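Local structure of Fe-regulated protein B (Neisseria meningitidis, 4AIP) at residues G135-D140 with R304-S309; N70-Q75 with R86-E91; R282-V287 with S720-N725. The protein transports iron across the outer membrane as a TonB-dependent transporter, with a plug domain inside a beta-barrel and a possible role in siderophore uptake. All blocks are in the same frame, centred on the assembly; numbering follows the deposited sequence.

Interaction 1: residues G135-D140 with R304-S309; sequences GRFIVD and RETTQS
Phe137, on an irregular loop, and Gln308, on strand 302-318, have the closest CA atoms of the two segments, 7.5 Å apart, and no direct hydrogen bond joins 135-140 to 304-309. The contact therefore rests on side chains, chiefly on Phe137, whose CB is directed at the strand and whose ring packs on Gln308 and Thr306. Gln308 covers one face of this ring: its CB lies 4.0 Å from the ring centroid and 15° off the ring normal, a CH-pi contact displaced toward the CD1-CE1 rim. With CG anti to the backbone N (chi1 -160°) and the chain extended beyond it, the Gln308 side chain runs back across the phenylalanine and brings its NE2 to 3.6 Å from Phe137 CB. The amide plane is turned 43° from the ring, so the two flat groups do not stack. At the ring edge, close to the ring plane, Thr306 O stands 3.7 Å from Phe137 CE2, and Thr306 OG1 is 3.8 Å from that same CE2 atom; this hydroxyl is buried here without a polar partner in the model. The contact joins the two parts of a TonB-dependent transporter: 135-140 belongs to the plug domain, and 304-309 is a piece of barrel wall, bonded through its backbone to strands 264-276 and 325-339. One water adds a polar bridge, donating to Phe137 O at 2.7 Å and, over a longer 3.3 Å, to Gln308 OE1. On the barrel side His275 of strand 264-276 stacks with the Phe137 ring, and Asp273 accepts a hydrogen bond from Asp140 N, so the loop is held by two adjacent barrel strands. Within the plug, Val139 packs on Ile119 and Val121 of strand 118-121.

Interaction 2: residues N70-Q75 with R86-E91; sequences NIVTLQ and RELLKE
Val72 inserts both of its methyl groups against two successive leucines, Leu88 and Leu89, and the contact is wholly apolar. The closest approach is Val72 CG2 to Leu89 CD2 at 3.5 Å, where the two side chains meet at about a right angle. The other branch, Val72 CG1, comes to 3.8 Å from Leu88 CD2. At chi1 -177° Val72 CG1 lies opposite the backbone N and goes to Leu88, while CG2 meets Leu89 most closely and also reaches Leu88 CD2, at 4.1 Å. Leu89 CD2 also reaches Ile71 CG2 at 4.1 Å, again with crossed side chains, so a single leucine methyl bridges two neighbouring residues. Neither leucine aims its CB straight at 70-75; their outer carbons supply the touching surface, and the CA atoms of Val72 and Leu89 stay 7.8 Å apart.

Backbone features set these groups in place. Ile71 and Val72 both face Val147 and form a classic beta bulge at a corner of the chain, consistent with two consecutive residues both directing CB toward 86-91. Thr73 then takes the N-cap position of helix 74-77. On the other segment, Leu89 is the first residue to leave helical geometry after helix 85-88. Beyond it, Lys90 NZ turns back to Glu87 OE1 in a 3.0 Å salt bridge, meeting the carboxylate on its syn side but 24° out of its plane. Lys90 NZ has a second acidic partner, Asp689 on barrel strand 681-694, which ties this turn to the wall.

Within the plug domain, the contact packs the end of helix 85-88 against the edge strand 67-73 of the four-stranded sheet; Leu89 also packs on Val147 of strand 144-151 and Phe97 of strand 95-97, and Lys77 of helix 74-77 touches both Val72 and Leu88.

Interaction 3: residues R282-V287 with S720-N725; sequences REEFTV and SQRWTN
Glu284 OE2 is gripped by Arg722 and by a histidine of the plug domain. Arg722 NH2 donates to Glu284 OE2 at 3.0 Å with an N-H...O angle of 145°; the oxygen uses its syn lone pair and lies near the guanidinium plane. Arg722 NE approaches the same Glu284 OE2, also at 3.0 Å, in a weak bond. Both donors thus converge on one oxygen at the guanidinium edge, with the carboxylate and guanidinium planes 46° apart, and the pair is a salt bridge without the flat two-oxygen, two-nitrogen pairing. His133 ND1 is the further partner of OE2.

Arg722 NE lies about equally near the other carboxylate oxygen, 3.1 Å from Glu284 OE1. That oxygen in addition reaches the arginine backbone through water: one molecule donates to Glu284 OE1 at 2.7 Å and accepts from Arg722 N at 2.8 Å. Arg722 spans the gap because its chain is extended from CG to NE.

A type I beta turn from Arg282 to Phe285 presents the acid, with Glu284 at its third position. Glu284 CG sits between the backbone N and the carbonyl carbon (chi1 73°), which also lays this methylene over the centre of the Phe285 ring, 3.7 Å above its plane. Phe285 CZ in turn comes to 3.8 Å from Arg722 NE, an oblique approach. Both segments lie in long loops between barrel strands; Gln299 of helix 296-299 packs on Phe285, and Gly99 of the plug binds Gln721 OE1.

With an arginine and a histidine on one oxygen and water on the other, Glu284 is probably held as a carboxylate, and its charge probably helps join the two barrel loops and plug residue His133, alongside other links to the plug.

Interaction 2 lies wholly within the plug domain and closes first along the chain. Interaction 1, with centres about 19 Å apart from it, joins a later plug loop to barrel strand 302-318, and interaction 3, whose centre is about 25 Å from that of interaction 2, ties two loops that connect barrel strands. The segments of interactions 1 and 3 alternate in sequence: 135-140, 282-287, 304-309, 720-725. Their centres are about 18 Å apart, yet they touch, Arg304 CD lying 4.1 Å from Glu283 OE2 in plain packing. Thr103 of the plug links them, touching Phe137 and Thr306 and bonding Glu283. Together the three contacts run from packing inside the plug to the wall and loops of the surrounding barrel.

Interaction 1: residues G135-D140 with R304-S309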
loop_
_atom_site.group_PDB
_atom_site.type_symbol
_atom_site.label_atom_id
_atom_site.label_comp_id
_atom_site.label_asym_id
_atom_site.label_seq_id
_atom_site.Cartn_x
_atom_site.Cartn_y
_atom_site.Cartn_z
ATOM N N GLY B 135 -20.889 14.979 -4.606
ATOM C CA GLY B 135 -21.624 14.353 -5.680
ATOM C C GLY B 135 -21.476 12.854 -5.653
ATOM O O GLY B 135 -20.721 12.285 -4.892
ATOM N N ARG B 136 -22.230 12.213 -6.502
ATOM C CA ARG B 136 -22.119 10.817 -6.650
ATOM C C ARG B 136 -20.896 10.514 -7.528
ATOM O O ARG B 136 -20.473 11.316 -8.340
ATOM C CB ARG B 136 -23.423 10.236 -7.223
ATOM C CG ARG B 136 -24.621 10.271 -6.276
ATOM C CD ARG B 136 -25.907 10.148 -7.065
ATOM N NE ARG B 136 -27.093 9.849 -6.246
ATOM C CZ ARG B 136 -27.868 10.754 -5.619
ATOM N NH1 ARG B 136 -27.598 12.063 -5.690
ATOM N NH2 ARG B 136 -28.902 10.344 -4.901
ATOM N N PHE B 137 -20.374 9.306 -7.319
ATOM C CA PHE B 137 -19.088 8.839 -7.751
ATOM C C PHE B 137 -19.042 8.750 -9.244
ATOM O O PHE B 137 -19.953 8.189 -9.899
ATOM C CB PHE B 137 -18.895 7.442 -7.170
ATOM C CG PHE B 137 -17.487 7.018 -7.125
ATOM C CD1 PHE B 137 -16.866 6.516 -8.255
ATOM C CD2 PHE B 137 -16.760 7.148 -5.963
ATOM C CE1 PHE B 137 -15.534 6.182 -8.223
ATOM C CE2 PHE B 137 -15.412 6.781 -5.909
ATOM C CZ PHE B 137 -14.817 6.295 -7.027
ATOM N N ILE B 138 -17.981 9.309 -9.794
ATOM C CA ILE B 138 -17.804 9.264 -11.227
ATOM C C ILE B 138 -16.628 8.387 -11.528
ATOM O O ILE B 138 -15.531 8.573 -10.996
ATOM C CB ILE B 138 -17.664 10.662 -11.833
ATOM C CG1 ILE B 138 -18.865 11.495 -11.384
ATOM C CG2 ILE B 138 -17.537 10.567 -13.417
ATOM C CD1 ILE B 138 -18.759 13.027 -11.653
ATOM N N VAL B 139 -16.902 7.419 -12.396
ATOM C CA VAL B 139 -15.988 6.358 -12.712
ATOM C C VAL B 139 -14.735 7.002 -13.332
ATOM O O VAL B 139 -14.802 8.048 -13.891
ATOM C CB VAL B 139 -16.678 5.401 -13.684
ATOM C CG1 VAL B 139 -16.994 6.159 -14.964
ATOM C CG2 VAL B 139 -15.820 4.160 -13.936
ATOM N N ASP B 140 -13.629 6.296 -13.212
ATOM C CA ASP B 140 -12.332 6.628 -13.730
ATOM C C ASP B 140 -12.281 6.150 -15.189
ATOM O O ASP B 140 -12.488 4.972 -15.447
ATOM C CB ASP B 140 -11.362 5.797 -12.899
ATOM C CG ASP B 140 -9.897 6.111 -13.150
ATOM O OD1 ASP B 140 -9.434 6.383 -14.314
ATOM O OD2 ASP B 140 -9.162 6.055 -12.119
ATOM N N ARG B 304 -9.700 10.046 4.299
ATOM C CA ARG B 304 -10.894 9.458 3.780
ATOM C C ARG B 304 -10.606 8.572 2.601
ATOM O O ARG B 304 -9.737 8.910 1.763
ATOM C CB ARG B 304 -11.769 10.577 3.303
ATOM C CG ARG B 304 -13.209 10.242 3.374
ATOM C CD ARG B 304 -13.997 11.384 3.785
ATOM N NE ARG B 304 -13.853 11.474 5.242
ATOM C CZ ARG B 304 -13.716 12.608 5.886
ATOM N NH1 ARG B 304 -13.730 13.656 5.177
ATOM N NH2 ARG B 304 -13.583 12.714 7.195
ATOM N N GLU B 305 -11.302 7.439 2.520
ATOM C CA GLU B 305 -11.315 6.673 1.264
ATOM C C GLU B 305 -12.749 6.527 0.830
ATOM O O GLU B 305 -13.648 6.235 1.661
ATOM C CB GLU B 305 -10.670 5.270 1.395
ATOM C CG GLU B 305 -9.536 5.208 2.395
ATOM C CD GLU B 305 -8.757 3.879 2.416
ATOM O OE1 GLU B 305 -9.437 2.834 2.395
ATOM O OE2 GLU B 305 -7.495 3.921 2.526
ATOM N N THR B 306 -12.980 6.736 -0.464
ATOM C CA THR B 306 -14.292 6.545 -0.985
ATOM C C THR B 306 -14.126 5.641 -2.212
ATOM O O THR B 306 -13.241 5.858 -3.040
ATOM C CB THR B 306 -15.130 7.918 -1.155
ATOM O OG1 THR B 306 -15.004 8.426 -2.466
ATOM C CG2 THR B 306 -14.679 9.038 -0.195
ATOM N N THR B 307 -14.929 4.577 -2.280
ATOM C CA THR B 307 -14.667 3.466 -3.190
ATOM C C THR B 307 -15.921 2.986 -3.948
ATOM O O THR B 307 -17.037 2.930 -3.392
ATOM C CB THR B 307 -14.132 2.277 -2.374
ATOM O OG1 THR B 307 -13.278 2.766 -1.337
ATOM C CG2 THR B 307 -13.352 1.377 -3.238
ATOM N N GLN B 308 -15.733 2.569 -5.188
ATOM C CA GLN B 308 -16.804 1.959 -5.944
ATOM C C GLN B 308 -16.262 0.674 -6.512
ATOM O O GLN B 308 -15.164 0.664 -7.152
ATOM C CB GLN B 308 -17.283 2.878 -7.075
ATOM C CG GLN B 308 -18.667 2.555 -7.609
ATOM C CD GLN B 308 -19.080 3.449 -8.781
ATOM O OE1 GLN B 308 -18.569 3.315 -9.875
ATOM N NE2 GLN B 308 -20.008 4.348 -8.545
ATOM N N SER B 309 -17.014 -0.406 -6.306
ATOM C CA SER B 309 -16.544 -1.705 -6.688
ATOM C C SER B 309 -17.702 -2.412 -7.279
ATOM O O SER B 309 -18.862 -2.302 -6.843
ATOM C CB SER B 309 -16.043 -2.564 -5.521
ATOM O OG SER B 309 -15.471 -1.817 -4.486
HETATM O O HOH W 1 -18.908 6.211 -11.388
#

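Interaction 2: residues N70-Q75 with R86-E91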
loop_
_atom_site.group_PDB
_atom_site.type_symbol
_atom_site.label_atom_id
_atom_site.label_comp_id
_atom_site.label_asym_id
_atom_site.label_seq_id
_atom_site.Cartn_x
_atom_site.Cartn_y
_atom_site.Cartn_z
ATOM N N ASN B 70 -21.076 6.060 -28.195
ATOM C CA ASN B 70 -19.628 6.050 -28.405
ATOM C C ASN B 70 -19.073 7.429 -28.592
ATOM O O ASN B 70 -18.395 7.697 -29.571
ATOM C CB ASN B 70 -19.248 5.191 -29.623
ATOM C CG ASN B 70 -19.322 3.709 -29.337
ATOM O OD1 ASN B 70 -19.720 3.291 -28.266
ATOM N ND2 ASN B 70 -18.912 2.910 -30.296
ATOM N N ILE B 71 -19.397 8.305 -27.652
ATOM C CA ILE B 71 -18.866 9.665 -27.635
ATOM C C ILE B 71 -17.359 9.616 -27.506
ATOM O O ILE B 71 -16.646 10.344 -28.164
ATOM C CB ILE B 71 -19.394 10.437 -26.425
ATOM C CG1 ILE B 71 -20.796 10.929 -26.675
ATOM C CG2 ILE B 71 -18.563 11.641 -26.112
ATOM C CD1 ILE B 71 -21.358 11.503 -25.430
ATOM N N VAL B 72 -16.895 8.734 -26.643
ATOM C CA VAL B 72 -15.484 8.504 -26.474
ATOM C C VAL B 72 -15.202 7.077 -26.845
ATOM O O VAL B 72 -15.871 6.177 -26.382
ATOM C CB VAL B 72 -15.065 8.723 -25.017
ATOM C CG1 VAL B 72 -13.586 8.554 -24.890
ATOM C CG2 VAL B 72 -15.532 10.107 -24.530
ATOM N N THR B 73 -14.213 6.883 -27.696
ATOM C CA THR B 73 -13.774 5.561 -28.000
ATOM C C THR B 73 -12.425 5.401 -27.332
ATOM O O THR B 73 -11.702 6.374 -27.051
ATOM C CB THR B 73 -13.586 5.248 -29.504
ATOM O OG1 THR B 73 -12.739 6.161 -30.104
ATOM C CG2 THR B 73 -14.660 5.470 -30.218
ATOM N N LEU B 74 -12.086 4.151 -27.070
ATOM C CA LEU B 74 -10.804 3.824 -26.490
ATOM C C LEU B 74 -9.626 4.370 -27.342
ATOM O O LEU B 74 -8.618 4.811 -26.809
ATOM C CB LEU B 74 -10.651 2.303 -26.389
ATOM C CG LEU B 74 -9.372 1.870 -25.680
ATOM C CD1 LEU B 74 -9.348 2.413 -24.252
ATOM C CD2 LEU B 74 -9.315 0.355 -25.613
ATOM N N GLN B 75 -9.736 4.291 -28.649
ATOM C CA GLN B 75 -8.649 4.670 -29.481
ATOM C C GLN B 75 -8.490 6.220 -29.423
ATOM O O GLN B 75 -7.367 6.750 -29.375
ATOM C CB GLN B 75 -8.941 4.126 -30.870
ATOM C CG GLN B 75 -8.855 5.145 -31.983
ATOM C CD GLN B 75 -7.445 5.200 -32.503
ATOM O OE1 GLN B 75 -6.516 5.659 -31.818
ATOM N NE2 GLN B 75 -7.253 4.669 -33.706
ATOM N N ARG B 86 -14.588 14.632 -16.554
ATOM C CA ARG B 86 -14.775 16.077 -16.724
ATOM C C ARG B 86 -13.933 16.564 -17.914
ATOM O O ARG B 86 -14.463 17.192 -18.833
ATOM C CB ARG B 86 -14.394 16.857 -15.458
ATOM C CG ARG B 86 -14.398 18.407 -15.648
ATOM C CD ARG B 86 -14.288 19.125 -14.286
ATOM N NE ARG B 86 -13.025 18.852 -13.556
ATOM C CZ ARG B 86 -12.845 19.064 -12.234
ATOM N NH1 ARG B 86 -13.806 19.502 -11.426
ATOM N NH2 ARG B 86 -11.696 18.797 -11.675
ATOM N N GLU B 87 -12.649 16.215 -17.934
ATOM C CA GLU B 87 -11.849 16.698 -19.032
ATOM C C GLU B 87 -12.107 15.864 -20.284
ATOM O O GLU B 87 -11.976 16.367 -21.421
ATOM C CB GLU B 87 -10.369 16.810 -18.662
ATOM C CG GLU B 87 -10.099 17.873 -17.595
ATOM C CD GLU B 87 -10.069 19.292 -18.194
ATOM O OE1 GLU B 87 -9.939 19.425 -19.460
ATOM O OE2 GLU B 87 -10.167 20.276 -17.383
ATOM N N LEU B 88 -12.545 14.630 -20.094
ATOM C CA LEU B 88 -12.732 13.798 -21.256
ATOM C C LEU B 88 -13.965 14.177 -22.112
ATOM O O LEU B 88 -13.894 14.120 -23.338
ATOM C CB LEU B 88 -12.759 12.334 -20.832
ATOM C CG LEU B 88 -12.553 11.338 -21.957
ATOM C CD1 LEU B 88 -11.143 11.473 -22.540
ATOM C CD2 LEU B 88 -12.787 9.896 -21.471
ATOM N N LEU B 89 -15.061 14.555 -21.459
ATOM C CA LEU B 89 -16.340 14.901 -22.109
ATOM C C LEU B 89 -16.615 16.458 -22.197
ATOM O O LEU B 89 -17.782 16.944 -22.303
ATOM C CB LEU B 89 -17.502 14.212 -21.382
ATOM C CG LEU B 89 -17.358 12.778 -20.924
ATOM C CD1 LEU B 89 -18.555 12.380 -20.011
ATOM C CD2 LEU B 89 -17.377 11.884 -22.144
ATOM N N LYS B 90 -15.545 17.241 -22.159
ATOM C CA LYS B 90 -15.704 18.705 -22.206
ATOM C C LYS B 90 -16.199 19.246 -23.543
ATOM O O LYS B 90 -16.799 20.340 -23.567
ATOM C CB LYS B 90 -14.443 19.427 -21.740
ATOM C CG LYS B 90 -13.251 19.267 -22.682
ATOM C CD LYS B 90 -12.042 19.950 -22.081
ATOM C CE LYS B 90 -12.400 21.232 -21.282
ATOM N NZ LYS B 90 -11.052 21.835 -20.830
ATOM N N GLU B 91 -15.999 18.511 -24.642
ATOM C CA GLU B 91 -16.597 18.919 -25.928
ATOM C C GLU B 91 -18.102 18.711 -26.024
ATOM O O GLU B 91 -18.694 18.995 -27.090
ATOM C CB GLU B 91 -15.905 18.291 -27.149
ATOM C CG GLU B 91 -15.023 19.307 -27.840
ATOM C CD GLU B 91 -14.646 19.004 -29.279
ATOM O OE1 GLU B 91 -13.851 18.032 -29.492
ATOM O OE2 GLU B 91 -15.084 19.795 -30.186
#

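Interaction 3: residues R282-V287 with S720-N725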
loop_
_atom_site.group_PDB
_atom_site.type_symbol
_atom_site.label_atom_id
_atom_site.label_comp_id
_atom_site.label_asym_id
_atom_site.label_seq_id
_atom_site.Cartn_x
_atom_site.Cartn_y
_atom_site.Cartn_z
ATOM N N ARG B 282 -17.912 17.412 3.903
ATOM C CA ARG B 282 -18.416 18.374 2.867
ATOM C C ARG B 282 -17.449 18.674 1.754
ATOM O O ARG B 282 -16.898 19.773 1.693
ATOM C CB ARG B 282 -18.732 19.764 3.445
ATOM C CG ARG B 282 -19.922 19.879 4.325
ATOM C CD ARG B 282 -20.127 21.325 4.707
ATOM N NE ARG B 282 -20.697 21.445 6.042
ATOM C CZ ARG B 282 -19.997 21.415 7.180
ATOM N NH1 ARG B 282 -18.667 21.288 7.162
ATOM N NH2 ARG B 282 -20.631 21.508 8.343
ATOM N N GLU B 283 -17.295 17.753 0.820
ATOM C CA GLU B 283 -16.305 17.922 -0.240
ATOM C C GLU B 283 -16.616 18.987 -1.294
ATOM O O GLU B 283 -15.754 19.314 -2.145
ATOM C CB GLU B 283 -16.071 16.590 -0.897
ATOM C CG GLU B 283 -15.868 15.515 0.138
ATOM C CD GLU B 283 -15.415 14.221 -0.453
ATOM O OE1 GLU B 283 -15.452 14.042 -1.716
ATOM O OE2 GLU B 283 -15.030 13.366 0.363
ATOM N N GLU B 284 -17.826 19.540 -1.244
ATOM C CA GLU B 284 -18.214 20.557 -2.227
ATOM C C GLU B 284 -17.605 21.923 -1.915
ATOM O O GLU B 284 -17.603 22.799 -2.744
ATOM C CB GLU B 284 -19.736 20.623 -2.422
ATOM C CG GLU B 284 -20.484 21.264 -1.257
ATOM C CD GLU B 284 -22.005 21.408 -1.505
ATOM O OE1 GLU B 284 -22.474 21.634 -2.659
ATOM O OE2 GLU B 284 -22.746 21.301 -0.516
ATOM N N PHE B 285 -17.094 22.081 -0.708
ATOM C CA PHE B 285 -16.421 23.291 -0.293
ATOM C C PHE B 285 -14.967 22.987 0.091
ATOM O O PHE B 285 -14.669 21.858 0.486
ATOM C CB PHE B 285 -17.120 23.850 0.945
ATOM C CG PHE B 285 -18.615 24.105 0.796
ATOM C CD1 PHE B 285 -19.124 24.907 -0.234
ATOM C CD2 PHE B 285 -19.501 23.606 1.749
ATOM C CE1 PHE B 285 -20.491 25.135 -0.351
ATOM C CE2 PHE B 285 -20.862 23.832 1.640
ATOM C CZ PHE B 285 -21.355 24.594 0.585
ATOM N N THR B 286 -14.069 23.981 0.003
ATOM C CA THR B 286 -12.768 23.864 0.721
ATOM C C THR B 286 -12.872 24.494 2.078
ATOM O O THR B 286 -13.919 24.475 2.682
ATOM C CB THR B 286 -11.485 24.406 -0.020
ATOM O OG1 THR B 286 -11.555 25.812 -0.270
ATOM C CG2 THR B 286 -11.397 23.885 -1.281
ATOM N N VAL B 287 -11.756 25.011 2.555
ATOM C CA VAL B 287 -11.682 25.699 3.809
ATOM C C VAL B 287 -11.619 27.180 3.480
ATOM O O VAL B 287 -10.813 27.607 2.667
ATOM C CB VAL B 287 -10.449 25.251 4.588
ATOM C CG1 VAL B 287 -10.322 26.003 5.906
ATOM C CG2 VAL B 287 -10.544 23.786 4.864
ATOM N N SER B 720 -22.448 23.762 -12.597
ATOM C CA SER B 720 -23.174 22.716 -11.864
ATOM C C SER B 720 -22.639 22.541 -10.487
ATOM O O SER B 720 -21.894 21.638 -10.218
ATOM C CB SER B 720 -23.105 21.396 -12.605
ATOM O OG SER B 720 -23.273 21.613 -13.985
ATOM N N GLN B 721 -23.035 23.399 -9.587
ATOM C CA GLN B 721 -22.591 23.302 -8.203
ATOM C C GLN B 721 -23.332 24.467 -7.616
ATOM O O GLN B 721 -24.024 25.151 -8.355
ATOM C CB GLN B 721 -21.058 23.503 -8.091
ATOM C CG GLN B 721 -20.576 24.927 -8.383
ATOM C CD GLN B 721 -19.176 25.005 -8.841
ATOM O OE1 GLN B 721 -18.773 24.282 -9.724
ATOM N NE2 GLN B 721 -18.412 25.898 -8.249
ATOM N N ARG B 722 -23.214 24.732 -6.317
ATOM C CA ARG B 722 -23.854 25.926 -5.806
ATOM C C ARG B 722 -23.154 27.152 -6.351
ATOM O O ARG B 722 -22.017 27.083 -6.814
ATOM C CB ARG B 722 -23.850 25.946 -4.303
ATOM C CG ARG B 722 -24.160 24.620 -3.660
ATOM C CD ARG B 722 -24.236 24.891 -2.187
ATOM N NE ARG B 722 -24.415 23.693 -1.390
ATOM C CZ ARG B 722 -25.591 23.232 -0.989
ATOM N NH1 ARG B 722 -26.707 23.840 -1.329
ATOM N NH2 ARG B 722 -25.649 22.147 -0.248
ATOM N N TRP B 723 -23.837 28.276 -6.244
ATOM C CA TRP B 723 -23.507 29.506 -6.953
ATOM C C TRP B 723 -22.668 30.484 -6.139
ATOM O O TRP B 723 -22.150 31.480 -6.691
ATOM C CB TRP B 723 -24.818 30.174 -7.320
ATOM C CG TRP B 723 -25.390 30.978 -6.202
ATOM C CD1 TRP B 723 -25.971 30.516 -5.013
ATOM C CD2 TRP B 723 -25.445 32.397 -6.156
ATOM N NE1 TRP B 723 -26.407 31.581 -4.265
ATOM C CE2 TRP B 723 -26.094 32.751 -4.929
ATOM C CE3 TRP B 723 -25.061 33.411 -7.058
ATOM C CZ2 TRP B 723 -26.310 34.094 -4.559
ATOM C CZ3 TRP B 723 -25.281 34.723 -6.714
ATOM C CH2 TRP B 723 -25.907 35.070 -5.460
ATOM N N THR B 724 -22.556 30.210 -4.839
ATOM C CA THR B 724 -21.742 30.992 -3.908
ATOM C C THR B 724 -20.316 30.600 -4.302
ATOM O O THR B 724 -20.162 29.801 -5.206
ATOM C CB THR B 724 -22.120 30.631 -2.468
ATOM O OG1 THR B 724 -22.292 29.198 -2.375
ATOM C CG2 THR B 724 -23.446 31.341 -2.081
ATOM N N ASN B 725 -19.236 31.141 -3.781
ATOM C CA ASN B 725 -18.032 30.816 -4.603
ATOM C C ASN B 725 -17.232 29.571 -4.189
ATOM O O ASN B 725 -16.178 29.678 -3.589
ATOM C CB ASN B 725 -17.157 32.031 -4.920
ATOM C CG ASN B 725 -17.771 32.952 -6.004
ATOM O OD1 ASN B 725 -17.825 34.157 -5.817
ATOM N ND2 ASN B 725 -18.215 32.381 -7.134
HETATM O O HOH W 2 -21.543 23.084 -4.758
#